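Local coordinates for hypothetical protein, IPT/TIG domain protein (Bacteroides ovatus, PDB 4HW6), which is of unknown function but probably binds carbohydrate or another nutrient, pairing an IPT/TIG domain with a six-bladed beta-propeller, at residues Val279-Gly284 against Gly340-Asn345; Glu354-Phe359 against Val369-Gly374; Trp142-Asp147 against Ser406-Met411; Asp186-Leu191 against Cys233-Gln238. All blocks are in the same frame, centred on the assembly; numbering follows the deposited sequence.

Interaction 1 of 4, residues Val279-Gly284 against Gly340-Asn345; sequences VWHPTG and GIFVKN
F342 lays its ring against the chain at H281 and P282. H281 CA stands over one face, 4.0 Å from the centroid of the F342 ring, and P282 CD makes a second, off-centre CH-pi contact. The H281 imidazole turns its edge toward the F342 face, with centroids 5.0 Å apart and planes at 71°; H281 CD2 comes 3.6 Å from F342 CE1. V279 O lies at the ring edge, near its plane. With CG anti to its carbonyl carbon (chi1 -70°), F342 reaches across to the turn. Farther back, V279 CG2 rests 3.4 Å from G340 O. No hydrogen bond crosses, so packing alone joins the segments; their touching parts run nearly parallel, on strands 276-280 and 337-344 of adjacent propeller blades. An alanine in place of F342 is likely to open a gap beside H281 and P282 and leave the H281 edge without the face it points at. Hydrogen bonds also hold the imidazole: T283 N donates to H281 ND1 over 3.2 Å, T283 OG1 shares a hydrogen bond with that nitrogen, and H281 NE2 is hydrogen-bonded to D353 OD1. W286 and Y355 meet the imidazole too, and F357 the F342 ring.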
loop_
_atom_site.group_PDB
_atom_site.type_symbol
_atom_site.label_atom_id
_atom_site.label_comp_id
_atom_site.label_asym_id
_atom_site.label_seq_id
_atom_site.Cartn_x
_atom_site.Cartn_y
_atom_site.Cartn_z
ATOM N N VAL A 279 -14.679 5.623 -1.244
ATOM C CA VAL A 279 -13.418 5.921 -1.907
ATOM C C VAL A 279 -13.686 6.299 -3.370
ATOM O O VAL A 279 -14.225 5.489 -4.139
ATOM C CB VAL A 279 -12.419 4.722 -1.888
ATOM C CG1 VAL A 279 -11.067 5.190 -2.389
ATOM C CG2 VAL A 279 -12.302 4.067 -0.501
ATOM N N TRP A 280 -13.303 7.516 -3.750
ATOM C CA TRP A 280 -13.427 7.976 -5.128
ATOM C C TRP A 280 -12.425 7.258 -6.040
ATOM O O TRP A 280 -11.241 7.112 -5.712
ATOM C CB TRP A 280 -13.260 9.505 -5.238
ATOM C CG TRP A 280 -14.458 10.235 -4.761
ATOM C CD1 TRP A 280 -14.622 10.836 -3.548
ATOM C CD2 TRP A 280 -15.705 10.311 -5.428
ATOM N NE1 TRP A 280 -15.892 11.366 -3.448
ATOM C CE2 TRP A 280 -16.591 11.020 -4.579
ATOM C CE3 TRP A 280 -16.168 9.856 -6.669
ATOM C CZ2 TRP A 280 -17.906 11.291 -4.946
ATOM C CZ3 TRP A 280 -17.485 10.099 -7.009
ATOM C CH2 TRP A 280 -18.333 10.821 -6.153
ATOM N N HIS A 281 -12.898 6.826 -7.208
ATOM C CA HIS A 281 -11.988 6.420 -8.257
ATOM C C HIS A 281 -11.117 7.614 -8.614
ATOM O O HIS A 281 -11.580 8.743 -8.554
ATOM C CB HIS A 281 -12.746 5.959 -9.497
ATOM C CG HIS A 281 -11.887 5.281 -10.521
ATOM N ND1 HIS A 281 -11.311 5.949 -11.585
ATOM C CD2 HIS A 281 -11.520 3.983 -10.647
ATOM C CE1 HIS A 281 -10.627 5.082 -12.317
ATOM N NE2 HIS A 281 -10.732 3.884 -11.761
ATOM N N PRO A 282 -9.842 7.370 -8.992
ATOM C CA PRO A 282 -8.983 8.516 -9.259
ATOM C C PRO A 282 -9.504 9.457 -10.345
ATOM O O PRO A 282 -9.230 10.652 -10.302
ATOM C CB PRO A 282 -7.659 7.863 -9.660
ATOM C CG PRO A 282 -7.639 6.604 -8.864
ATOM C CD PRO A 282 -9.071 6.123 -8.866
ATOM N N THR A 283 -10.263 8.944 -11.306
ATOM C CA THR A 283 -10.877 9.805 -12.332
ATOM C C THR A 283 -11.970 10.739 -11.797
ATOM O O THR A 283 -12.302 11.748 -12.432
ATOM C CB THR A 283 -11.549 8.972 -13.443
ATOM O OG1 THR A 283 -12.589 8.169 -12.876
ATOM C CG2 THR A 283 -10.539 8.082 -14.151
ATOM N N GLY A 284 -12.572 10.378 -10.673
ATOM C CA GLY A 284 -13.744 11.081 -10.139
ATOM C C GLY A 284 -15.059 10.705 -10.797
ATOM O O GLY A 284 -16.088 11.307 -10.496
ATOM N N GLY A 340 -10.203 0.441 1.518
ATOM C CA GLY A 340 -9.654 0.119 0.224
ATOM C C GLY A 340 -9.031 1.283 -0.498
ATOM O O GLY A 340 -9.359 2.429 -0.238
ATOM N N ILE A 341 -8.162 0.967 -1.457
ATOM C CA ILE A 341 -7.482 1.969 -2.261
ATOM C C ILE A 341 -7.363 1.515 -3.703
ATOM O O ILE A 341 -7.326 0.327 -3.999
ATOM C CB ILE A 341 -6.063 2.258 -1.737
ATOM C CG1 ILE A 341 -5.239 0.944 -1.644
ATOM C CG2 ILE A 341 -6.142 2.963 -0.385
ATOM C CD1 ILE A 341 -3.767 1.189 -1.410
ATOM N N PHE A 342 -7.277 2.486 -4.603
ATOM C CA PHE A 342 -7.045 2.220 -6.000
ATOM C C PHE A 342 -5.562 2.204 -6.331
ATOM O O PHE A 342 -4.825 3.106 -5.935
ATOM C CB PHE A 342 -7.762 3.261 -6.832
ATOM C CG PHE A 342 -9.264 3.117 -6.800
ATOM C CD1 PHE A 342 -9.895 2.216 -7.635
ATOM C CD2 PHE A 342 -10.040 3.885 -5.955
ATOM C CE1 PHE A 342 -11.285 2.062 -7.620
ATOM C CE2 PHE A 342 -11.414 3.735 -5.930
ATOM C CZ PHE A 342 -12.046 2.844 -6.787
ATOM N N VAL A 343 -5.131 1.189 -7.065
ATOM C CA VAL A 343 -3.744 1.038 -7.435
ATOM C C VAL A 343 -3.650 0.734 -8.929
ATOM O O VAL A 343 -4.328 -0.168 -9.439
ATOM C CB VAL A 343 -3.071 -0.079 -6.597
ATOM C CG1 VAL A 343 -1.637 -0.275 -7.032
ATOM C CG2 VAL A 343 -3.146 0.250 -5.113
ATOM N N LYS A 344 -2.825 1.499 -9.633
ATOM C CA LYS A 344 -2.667 1.331 -11.084
ATOM C C LYS A 344 -2.146 -0.057 -11.432
ATOM O O LYS A 344 -1.211 -0.561 -10.802
ATOM C CB LYS A 344 -1.740 2.412 -11.649
ATOM C CG LYS A 344 -2.036 2.800 -13.090
ATOM C CD LYS A 344 -1.447 4.169 -13.419
ATOM C CE LYS A 344 -2.279 4.920 -14.446
ATOM N NZ LYS A 344 -1.609 6.181 -14.876
ATOM N N ASN A 345 -2.783 -0.699 -12.405
ATOM C CA ASN A 345 -2.329 -1.980 -12.916
ATOM C C ASN A 345 -1.854 -1.756 -14.355
ATOM O O ASN A 345 -2.638 -1.424 -15.251
ATOM C CB ASN A 345 -3.450 -3.018 -12.858
ATOM C CG ASN A 345 -3.005 -4.396 -13.289
ATOM O OD1 ASN A 345 -2.001 -4.553 -13.989
ATOM N ND2 ASN A 345 -3.754 -5.402 -12.892
#

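Interaction 2 of 4, residues Glu354-Phe359 against Val369-Gly374; sequences EYDFYF and VLTPEG
F357 and L370 form an antiparallel hydrogen-bonded pair, F357 N to L370 O at 3.0 Å and L370 N to F357 O at 2.8 Å, and Y358 with V369 follows as a non-hydrogen-bonded pair of this beta hairpin. V369 splits its two methyls between neighbours. CG2 sits over one face of the Y358 ring, 3.7 Å from its centroid, in a CH-pi contact; CG1, anti to the V369 nitrogen (chi1 -174°), packs 3.7 Å from D356 CB. On the L370 face of the sheet, the F359 ring swings back so that L370 N and F357 O both lie at its edge, near its plane. At the other end P372 CG covers Y355 O at 3.3 Å, where strand 366-370 gives way to the T371-G374 turn. D356 OD1 is flanked by T371 CG2 at 3.5 Å and takes a hydrogen bond from Y348, while OD2 is held by N345. These hydrogen bonds probably help keep the buried carboxylate ionised.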
loop_
_atom_site.group_PDB
_atom_site.type_symbol
_atom_site.label_atom_id
_atom_site.label_comp_id
_atom_site.label_asym_id
_atom_site.label_seq_id
_atom_site.Cartn_x
_atom_site.Cartn_y
_atom_site.Cartn_z
ATOM N N GLU A 354 -7.942 1.849 -15.419
ATOM C CA GLU A 354 -6.562 1.426 -15.312
ATOM C C GLU A 354 -6.189 0.960 -13.918
ATOM O O GLU A 354 -5.016 0.674 -13.685
ATOM C CB GLU A 354 -5.635 2.571 -15.762
ATOM C CG GLU A 354 -5.669 2.783 -17.273
ATOM C CD GLU A 354 -4.700 3.857 -17.751
ATOM O OE1 GLU A 354 -4.598 4.910 -17.072
ATOM O OE2 GLU A 354 -4.060 3.647 -18.810
ATOM N N TYR A 355 -7.172 0.814 -13.024
ATOM C CA TYR A 355 -6.923 0.558 -11.584
ATOM C C TYR A 355 -7.565 -0.715 -11.070
ATOM O O TYR A 355 -8.682 -1.049 -11.453
ATOM C CB TYR A 355 -7.448 1.713 -10.716
ATOM C CG TYR A 355 -6.707 2.998 -10.957
ATOM C CD1 TYR A 355 -7.082 3.833 -11.986
ATOM C CD2 TYR A 355 -5.607 3.344 -10.182
ATOM C CE1 TYR A 355 -6.388 5.000 -12.249
ATOM C CE2 TYR A 355 -4.889 4.497 -10.441
ATOM C CZ TYR A 355 -5.302 5.331 -11.464
ATOM O OH TYR A 355 -4.626 6.494 -11.764
ATOM N N ASP A 356 -6.846 -1.413 -10.187
ATOM C CA ASP A 356 -7.438 -2.399 -9.325
ATOM C C ASP A 356 -7.755 -1.737 -7.975
ATOM O O ASP A 356 -7.160 -0.724 -7.617
ATOM C CB ASP A 356 -6.476 -3.567 -9.096
ATOM C CG ASP A 356 -6.521 -4.612 -10.197
ATOM O OD1 ASP A 356 -7.582 -4.837 -10.811
ATOM O OD2 ASP A 356 -5.472 -5.265 -10.436
ATOM N N PHE A 357 -8.692 -2.318 -7.237
ATOM C CA PHE A 357 -9.103 -1.829 -5.925
ATOM C C PHE A 357 -8.666 -2.865 -4.871
ATOM O O PHE A 357 -9.256 -3.953 -4.770
ATOM C CB PHE A 357 -10.617 -1.606 -5.898
ATOM C CG PHE A 357 -11.114 -0.892 -4.658
ATOM C CD1 PHE A 357 -10.763 0.451 -4.423
ATOM C CD2 PHE A 357 -11.960 -1.531 -3.758
ATOM C CE1 PHE A 357 -11.243 1.123 -3.301
ATOM C CE2 PHE A 357 -12.438 -0.857 -2.649
ATOM C CZ PHE A 357 -12.082 0.465 -2.432
ATOM N N TYR A 358 -7.630 -2.528 -4.099
ATOM C CA TYR A 358 -7.132 -3.397 -3.021
ATOM C C TYR A 358 -7.775 -3.005 -1.725
ATOM O O TYR A 358 -7.799 -1.827 -1.366
ATOM C CB TYR A 358 -5.611 -3.275 -2.869
ATOM C CG TYR A 358 -4.843 -3.917 -3.988
ATOM C CD1 TYR A 358 -4.754 -3.330 -5.257
ATOM C CD2 TYR A 358 -4.149 -5.099 -3.766
ATOM C CE1 TYR A 358 -4.035 -3.935 -6.270
ATOM C CE2 TYR A 358 -3.463 -5.732 -4.776
ATOM C CZ TYR A 358 -3.394 -5.148 -6.008
ATOM O OH TYR A 358 -2.678 -5.808 -6.943
ATOM N N PHE A 359 -8.307 -3.980 -1.004
ATOM C CA PHE A 359 -8.938 -3.708 0.254
ATOM C C PHE A 359 -8.646 -4.733 1.318
ATOM O O PHE A 359 -8.359 -5.912 1.035
ATOM C CB PHE A 359 -10.463 -3.521 0.097
ATOM C CG PHE A 359 -11.203 -4.748 -0.374
ATOM C CD1 PHE A 359 -11.260 -5.094 -1.713
ATOM C CD2 PHE A 359 -11.869 -5.560 0.533
ATOM C CE1 PHE A 359 -11.940 -6.235 -2.131
ATOM C CE2 PHE A 359 -12.560 -6.686 0.115
ATOM C CZ PHE A 359 -12.596 -7.027 -1.212
ATOM N N VAL A 369 -8.580 -8.126 -3.770
ATOM C CA VAL A 369 -8.589 -7.218 -4.911
ATOM C C VAL A 369 -9.910 -7.329 -5.610
ATOM O O VAL A 369 -10.379 -8.446 -5.861
ATOM C CB VAL A 369 -7.468 -7.543 -5.900
ATOM C CG1 VAL A 369 -7.414 -6.484 -6.995
ATOM C CG2 VAL A 369 -6.139 -7.617 -5.187
ATOM N N LEU A 370 -10.507 -6.177 -5.913
ATOM C CA LEU A 370 -11.691 -6.088 -6.766
ATOM C C LEU A 370 -11.251 -5.474 -8.091
ATOM O O LEU A 370 -10.748 -4.346 -8.127
ATOM C CB LEU A 370 -12.747 -5.218 -6.076
ATOM C CG LEU A 370 -14.021 -4.900 -6.884
ATOM C CD1 LEU A 370 -14.759 -6.167 -7.319
ATOM C CD2 LEU A 370 -14.919 -4.014 -6.032
ATOM N N THR A 371 -11.438 -6.211 -9.176
ATOM C CA THR A 371 -11.023 -5.747 -10.493
ATOM C C THR A 371 -12.165 -5.016 -11.172
ATOM O O THR A 371 -13.312 -5.098 -10.711
ATOM C CB THR A 371 -10.559 -6.914 -11.364
ATOM O OG1 THR A 371 -11.696 -7.741 -11.702
ATOM C CG2 THR A 371 -9.532 -7.744 -10.609
ATOM N N PRO A 372 -11.857 -4.284 -12.250
ATOM C CA PRO A 372 -12.917 -3.551 -12.939
ATOM C C PRO A 372 -14.035 -4.419 -13.514
ATOM O O PRO A 372 -15.145 -3.935 -13.657
ATOM C CB PRO A 372 -12.175 -2.833 -14.059
ATOM C CG PRO A 372 -10.802 -2.627 -13.497
ATOM C CD PRO A 372 -10.515 -3.896 -12.732
ATOM N N GLU A 373 -13.777 -5.686 -13.809
ATOM C CA GLU A 373 -14.882 -6.557 -14.230
ATOM C C GLU A 373 -15.784 -6.992 -13.074
ATOM O O GLU A 373 -16.830 -7.597 -13.292
ATOM C CB GLU A 373 -14.357 -7.769 -15.001
ATOM C CG GLU A 373 -13.672 -8.847 -14.175
ATOM C CD GLU A 373 -13.311 -10.096 -14.997
ATOM O OE1 GLU A 373 -13.897 -10.297 -16.074
ATOM O OE2 GLU A 373 -12.433 -10.883 -14.565
ATOM N N GLY A 374 -15.392 -6.675 -11.839
ATOM C CA GLY A 374 -16.102 -7.133 -10.683
ATOM C C GLY A 374 -15.604 -8.429 -10.060
ATOM O O GLY A 374 -16.267 -8.980 -9.182
#

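Interaction 3 of 4, residues Trp142-Asp147 against Ser406-Met411; sequences WRMMFD and SIAYDM
F146 turns its ring toward A408, Y409 and D410, meeting all three obliquely: F146 CE2 is 4.1 Å from A408 CB and 3.9 Å from D410 CA. This is a seam of the beta-propeller: strands 143-146 and 404-410 are facing edge strands of the first and last blades and run side by side at 18°, with no direct hydrogen bond between them. The ring and the D410 carboxylate, whose OD2 is held by Y417 OH and a salt bridge to R413, have planes 66° apart, and Y152 meets the F146 ring edge-to-face. At the far end, R143 NH1 stands over the centre of one W142 indole face and donates to W142 O at 2.8 Å. W142 and R143 form a classic beta bulge opposite V158, and W142 O lies 3.5 Å from S406 CB. Selenomethionine M144, extended beyond CG (chi2 173°), runs along strand 404-410, SE reaching A408 CB at 3.8 Å. One water donates to both M144 O, at 2.8 Å, and I407 O, at 2.7 Å.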
loop_
_atom_site.group_PDB
_atom_site.type_symbol
_atom_site.label_atom_id
_atom_site.label_comp_id
_atom_site.label_asym_id
_atom_site.label_seq_id
_atom_site.Cartn_x
_atom_site.Cartn_y
_atom_site.Cartn_z
ATOM N N TRP A 142 -6.680 2.315 12.064
ATOM C CA TRP A 142 -8.050 2.205 11.599
ATOM C C TRP A 142 -8.211 2.610 10.128
ATOM O O TRP A 142 -8.808 1.879 9.341
ATOM C CB TRP A 142 -8.971 3.025 12.527
ATOM C CG TRP A 142 -10.402 3.029 12.101
ATOM C CD1 TRP A 142 -11.105 4.105 11.661
ATOM C CD2 TRP A 142 -11.290 1.917 12.061
ATOM N NE1 TRP A 142 -12.382 3.730 11.333
ATOM C CE2 TRP A 142 -12.525 2.390 11.561
ATOM C CE3 TRP A 142 -11.172 0.571 12.404
ATOM C CZ2 TRP A 142 -13.630 1.563 11.406
ATOM C CZ3 TRP A 142 -12.277 -0.255 12.245
ATOM C CH2 TRP A 142 -13.480 0.242 11.733
ATOM N N ARG A 143 -7.732 3.796 9.769
ATOM C CA ARG A 143 -7.732 4.266 8.380
ATOM C C ARG A 143 -6.458 5.065 8.131
ATOM O O ARG A 143 -6.133 5.972 8.912
ATOM C CB ARG A 143 -8.916 5.189 8.079
ATOM C CG ARG A 143 -10.293 4.581 8.255
ATOM C CD ARG A 143 -10.608 3.563 7.174
ATOM N NE ARG A 143 -11.962 3.003 7.339
ATOM C CZ ARG A 143 -12.274 1.833 7.900
ATOM N NH1 ARG A 143 -11.356 1.040 8.422
ATOM N NH2 ARG A 143 -13.546 1.445 7.936
HETATM N N MSE A 144 -5.759 4.745 7.037
HETATM C CA MSE A 144 -4.503 5.395 6.653
HETATM C C MSE A 144 -4.661 6.335 5.478
HETATM O O MSE A 144 -5.517 6.127 4.601
HETATM C CB MSE A 144 -3.483 4.353 6.154
HETATM C CG MSE A 144 -2.945 3.469 7.145
HETATM SE SE MSE A 144 -1.864 2.119 6.190
HETATM C CE MSE A 144 -1.109 1.416 7.821
HETATM N N MSE A 145 -3.794 7.347 5.437
HETATM C CA MSE A 145 -3.731 8.242 4.278
HETATM C C MSE A 145 -2.371 8.942 4.200
HETATM O O MSE A 145 -1.888 9.518 5.178
HETATM C CB MSE A 145 -4.853 9.263 4.436
HETATM C CG MSE A 145 -4.931 10.333 3.438
HETATM SE SE MSE A 145 -5.826 9.805 1.819
HETATM C CE MSE A 145 -6.859 8.273 2.377
ATOM N N PHE A 146 -1.742 8.900 3.022
ATOM C CA PHE A 146 -0.582 9.731 2.766
ATOM C C PHE A 146 -1.031 11.189 2.568
ATOM O O PHE A 146 -2.072 11.453 1.948
ATOM C CB PHE A 146 0.174 9.260 1.499
ATOM C CG PHE A 146 1.166 8.156 1.741
ATOM C CD1 PHE A 146 2.388 8.439 2.312
ATOM C CD2 PHE A 146 0.912 6.856 1.329
ATOM C CE1 PHE A 146 3.325 7.444 2.529
ATOM C CE2 PHE A 146 1.856 5.858 1.535
ATOM C CZ PHE A 146 3.052 6.156 2.136
ATOM N N ASP A 147 -0.232 12.126 3.062
ATOM C CA ASP A 147 -0.369 13.536 2.699
ATOM C C ASP A 147 -0.007 13.656 1.219
ATOM O O ASP A 147 1.125 13.355 0.844
ATOM C CB ASP A 147 0.526 14.389 3.592
ATOM C CG ASP A 147 0.551 15.867 3.206
ATOM O OD1 ASP A 147 0.020 16.269 2.145
ATOM O OD2 ASP A 147 1.126 16.627 4.003
ATOM N N SER A 406 -6.621 -1.250 7.645
ATOM C CA SER A 406 -6.240 -0.104 6.885
ATOM C C SER A 406 -5.182 -0.471 5.845
ATOM O O SER A 406 -4.451 -1.476 5.983
ATOM C CB SER A 406 -5.746 0.991 7.849
ATOM O OG SER A 406 -4.637 0.536 8.610
ATOM N N ILE A 407 -5.116 0.322 4.784
ATOM C CA ILE A 407 -4.229 0.056 3.681
ATOM C C ILE A 407 -3.792 1.361 3.009
ATOM O O ILE A 407 -4.566 2.310 2.855
ATOM C CB ILE A 407 -4.856 -0.951 2.679
ATOM C CG1 ILE A 407 -3.869 -1.350 1.580
ATOM C CG2 ILE A 407 -6.177 -0.396 2.102
ATOM C CD1 ILE A 407 -4.343 -2.535 0.735
ATOM N N ALA A 408 -2.535 1.388 2.594
ATOM C CA ALA A 408 -1.989 2.475 1.783
ATOM C C ALA A 408 -0.986 1.907 0.782
ATOM O O ALA A 408 -0.377 0.853 1.031
ATOM C CB ALA A 408 -1.340 3.532 2.672
ATOM N N TYR A 409 -0.870 2.544 -0.381
ATOM C CA TYR A 409 0.112 2.137 -1.366
ATOM C C TYR A 409 1.117 3.246 -1.555
ATOM O O TYR A 409 0.757 4.370 -1.911
ATOM C CB TYR A 409 -0.542 1.761 -2.713
ATOM C CG TYR A 409 0.491 1.216 -3.664
ATOM C CD1 TYR A 409 1.010 -0.067 -3.503
ATOM C CD2 TYR A 409 0.998 1.993 -4.682
ATOM C CE1 TYR A 409 1.990 -0.554 -4.347
ATOM C CE2 TYR A 409 1.966 1.492 -5.552
ATOM C CZ TYR A 409 2.457 0.213 -5.370
ATOM O OH TYR A 409 3.458 -0.250 -6.223
ATOM N N ASP A 410 2.379 2.911 -1.328
ATOM C CA ASP A 410 3.488 3.834 -1.427
ATOM C C ASP A 410 4.030 3.722 -2.840
ATOM O O ASP A 410 4.720 2.753 -3.172
ATOM C CB ASP A 410 4.531 3.426 -0.401
ATOM C CG ASP A 410 5.705 4.377 -0.304
ATOM O OD1 ASP A 410 6.036 5.078 -1.291
ATOM O OD2 ASP A 410 6.331 4.364 0.785
HETATM N N MSE A 411 3.686 4.685 -3.688
HETATM C CA MSE A 411 4.134 4.674 -5.086
HETATM C C MSE A 411 5.638 4.917 -5.194
HETATM O O MSE A 411 6.303 4.422 -6.113
HETATM C CB MSE A 411 3.364 5.719 -5.899
HETATM C CG MSE A 411 1.878 5.415 -6.066
HETATM SE SE MSE A 411 1.052 6.614 -7.359
HETATM C CE MSE A 411 2.555 6.791 -8.546
HETATM O O HOH W 1 -4.617 4.982 2.227
#

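Interaction 4 of 4, residues Asp186-Leu191 against Cys233-Gln238; sequences DVNFTL and CAVHPQ
D186 and C233 bring their CA atoms within 6.2 Å, and from there the two segments run nearly parallel, 20° apart, bridged through side chains and not by main-chain pairing. C233 N donates to D186 OD2 at 2.9 Å, meeting the oxygen on its anti side, somewhat out of the carboxylate plane; T232 OG1 shares that oxygen. A water also bridges D186 OD2, at 2.7 Å, and C233 O. The amide of N188, its CG anti to the backbone nitrogen (chi1 -150°), points across to C233: ND2 bonds C233 O at 3.0 Å, in the carbonyl plane, while N188 OD1 takes F189 N at 2.7 Å. With both ends occupied, the amide is held against flipping. A leucine in place of N188 would probably cost F189 N this acceptor and leave C233 O with the water but not the amide. C233 SG packs against N188 CB at 3.9 Å. Farther along, V235 CG2 lies 3.4 Å from F189 O, and L191 drapes CD2 over P237 O at 3.7 Å. The strands start adjacent propeller blades: V187 and F189 turn to M145 of strand 143-146, A234 packs on I278 of strand 276-280, and H236 NE2 reaches G284 O just beyond that strand.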
loop_
_atom_site.group_PDB
_atom_site.type_symbol
_atom_site.label_atom_id
_atom_site.label_comp_id
_atom_site.label_asym_id
_atom_site.label_seq_id
_atom_site.Cartn_x
_atom_site.Cartn_y
_atom_site.Cartn_z
ATOM N N ASP A 186 -12.198 8.669 10.269
ATOM C CA ASP A 186 -11.610 8.688 8.935
ATOM C C ASP A 186 -10.730 9.939 8.782
ATOM O O ASP A 186 -10.847 10.897 9.548
ATOM C CB ASP A 186 -12.708 8.631 7.852
ATOM C CG ASP A 186 -12.176 8.177 6.458
ATOM O OD1 ASP A 186 -10.998 7.705 6.358
ATOM O OD2 ASP A 186 -12.962 8.239 5.462
ATOM N N VAL A 187 -9.858 9.902 7.785
ATOM C CA VAL A 187 -8.938 11.013 7.493
ATOM C C VAL A 187 -8.813 11.115 5.986
ATOM O O VAL A 187 -8.807 10.097 5.285
ATOM C CB VAL A 187 -7.550 10.843 8.178
ATOM C CG1 VAL A 187 -6.891 9.504 7.803
ATOM C CG2 VAL A 187 -6.647 12.023 7.857
ATOM N N ASN A 188 -8.766 12.335 5.486
ATOM C CA ASN A 188 -8.525 12.586 4.075
ATOM C C ASN A 188 -7.907 13.973 3.954
ATOM O O ASN A 188 -7.611 14.601 4.967
ATOM C CB ASN A 188 -9.835 12.474 3.270
ATOM C CG ASN A 188 -9.613 12.017 1.849
ATOM O OD1 ASN A 188 -8.617 12.389 1.188
ATOM N ND2 ASN A 188 -10.537 11.199 1.353
ATOM N N PHE A 189 -7.677 14.432 2.729
ATOM C CA PHE A 189 -7.156 15.760 2.477
ATOM C C PHE A 189 -7.996 16.476 1.430
ATOM O O PHE A 189 -8.449 15.868 0.437
ATOM C CB PHE A 189 -5.697 15.677 2.019
ATOM C CG PHE A 189 -4.760 15.200 3.096
ATOM C CD1 PHE A 189 -4.622 13.866 3.375
ATOM C CD2 PHE A 189 -4.020 16.097 3.827
ATOM C CE1 PHE A 189 -3.797 13.445 4.404
ATOM C CE2 PHE A 189 -3.190 15.680 4.836
ATOM C CZ PHE A 189 -3.071 14.349 5.125
ATOM N N THR A 190 -8.173 17.765 1.635
ATOM C CA THR A 190 -8.915 18.586 0.686
ATOM C C THR A 190 -8.035 18.867 -0.545
ATOM O O THR A 190 -6.844 18.554 -0.556
ATOM C CB THR A 190 -9.361 19.913 1.313
ATOM O OG1 THR A 190 -8.217 20.745 1.575
ATOM C CG2 THR A 190 -10.146 19.696 2.621
ATOM N N LEU A 191 -8.624 19.470 -1.574
ATOM C CA LEU A 191 -7.862 19.846 -2.771
ATOM C C LEU A 191 -6.783 20.882 -2.438
ATOM O O LEU A 191 -5.769 20.939 -3.132
ATOM C CB LEU A 191 -8.781 20.353 -3.875
ATOM C CG LEU A 191 -9.791 19.331 -4.422
ATOM C CD1 LEU A 191 -10.515 19.914 -5.629
ATOM C CD2 LEU A 191 -9.134 17.986 -4.738
ATOM N N CYS A 233 -15.101 10.197 5.117
ATOM C CA CYS A 233 -14.906 11.500 4.445
ATOM C C CYS A 233 -14.160 11.292 3.119
ATOM O O CYS A 233 -12.940 11.160 3.087
ATOM C CB CYS A 233 -14.150 12.508 5.320
ATOM S SG CYS A 233 -12.581 11.974 6.049
ATOM N N ALA A 234 -14.906 11.274 2.031
ATOM C CA ALA A 234 -14.344 11.010 0.716
ATOM C C ALA A 234 -14.348 12.303 -0.087
ATOM O O ALA A 234 -15.406 12.840 -0.420
ATOM C CB ALA A 234 -15.149 9.938 0.011
ATOM N N VAL A 235 -13.154 12.785 -0.406
ATOM C CA VAL A 235 -12.983 14.056 -1.090
ATOM C C VAL A 235 -12.961 13.830 -2.591
ATOM O O VAL A 235 -12.062 13.168 -3.103
ATOM C CB VAL A 235 -11.690 14.769 -0.679
ATOM C CG1 VAL A 235 -11.525 16.076 -1.456
ATOM C CG2 VAL A 235 -11.695 15.056 0.814
ATOM N N HIS A 236 -13.913 14.419 -3.302
ATOM C CA HIS A 236 -13.987 14.247 -4.758
ATOM C C HIS A 236 -12.820 14.959 -5.431
ATOM O O HIS A 236 -12.574 16.142 -5.164
ATOM C CB HIS A 236 -15.272 14.801 -5.330
ATOM C CG HIS A 236 -15.488 14.430 -6.771
ATOM N ND1 HIS A 236 -14.993 15.173 -7.818
ATOM C CD2 HIS A 236 -16.143 13.383 -7.326
ATOM C CE1 HIS A 236 -15.339 14.600 -8.954
ATOM N NE2 HIS A 236 -16.004 13.491 -8.685
ATOM N N PRO A 237 -12.116 14.258 -6.351
ATOM C CA PRO A 237 -10.865 14.799 -6.898
ATOM C C PRO A 237 -10.951 15.991 -7.848
ATOM O O PRO A 237 -9.913 16.616 -8.104
ATOM C CB PRO A 237 -10.260 13.602 -7.654
ATOM C CG PRO A 237 -11.405 12.699 -7.936
ATOM C CD PRO A 237 -12.349 12.862 -6.782
ATOM N N GLN A 238 -12.130 16.301 -8.392
ATOM C CA GLN A 238 -12.312 17.519 -9.172
ATOM C C GLN A 238 -13.202 18.569 -8.527
ATOM O O GLN A 238 -12.938 19.746 -8.696
ATOM C CB GLN A 238 -12.851 17.227 -10.585
ATOM C CG GLN A 238 -11.855 16.490 -11.465
ATOM C CD GLN A 238 -11.941 14.995 -11.281
ATOM O OE1 GLN A 238 -13.044 14.451 -11.207
ATOM N NE2 GLN A 238 -10.795 14.327 -11.171
HETATM O O HOH W 2 -11.244 8.824 3.404
#

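Overall arrangement
Interactions 1, 3 and 4 are seams between adjacent propeller blades, each joining edge strands of two blades; interaction 2 lies within one blade, in the hairpin next to strand 337-344. Along the chain, 142-147 comes first, then interactions 4, 1 and 2 in turn, and 406-411 last, so interaction 3 is the seam between first and last blades, the last completed by strand 109-115. Centres of interactions 1 and 2 are about 9 Å apart, in one sheet. Interactions 1 and 3, and 1 and 4, lie about 12 Å apart between centres, 3 and 4 about 13 Å; each pair touches, H236 bonding G284 between 4 and 1. Three blade seams and one hairpin are thus sampled.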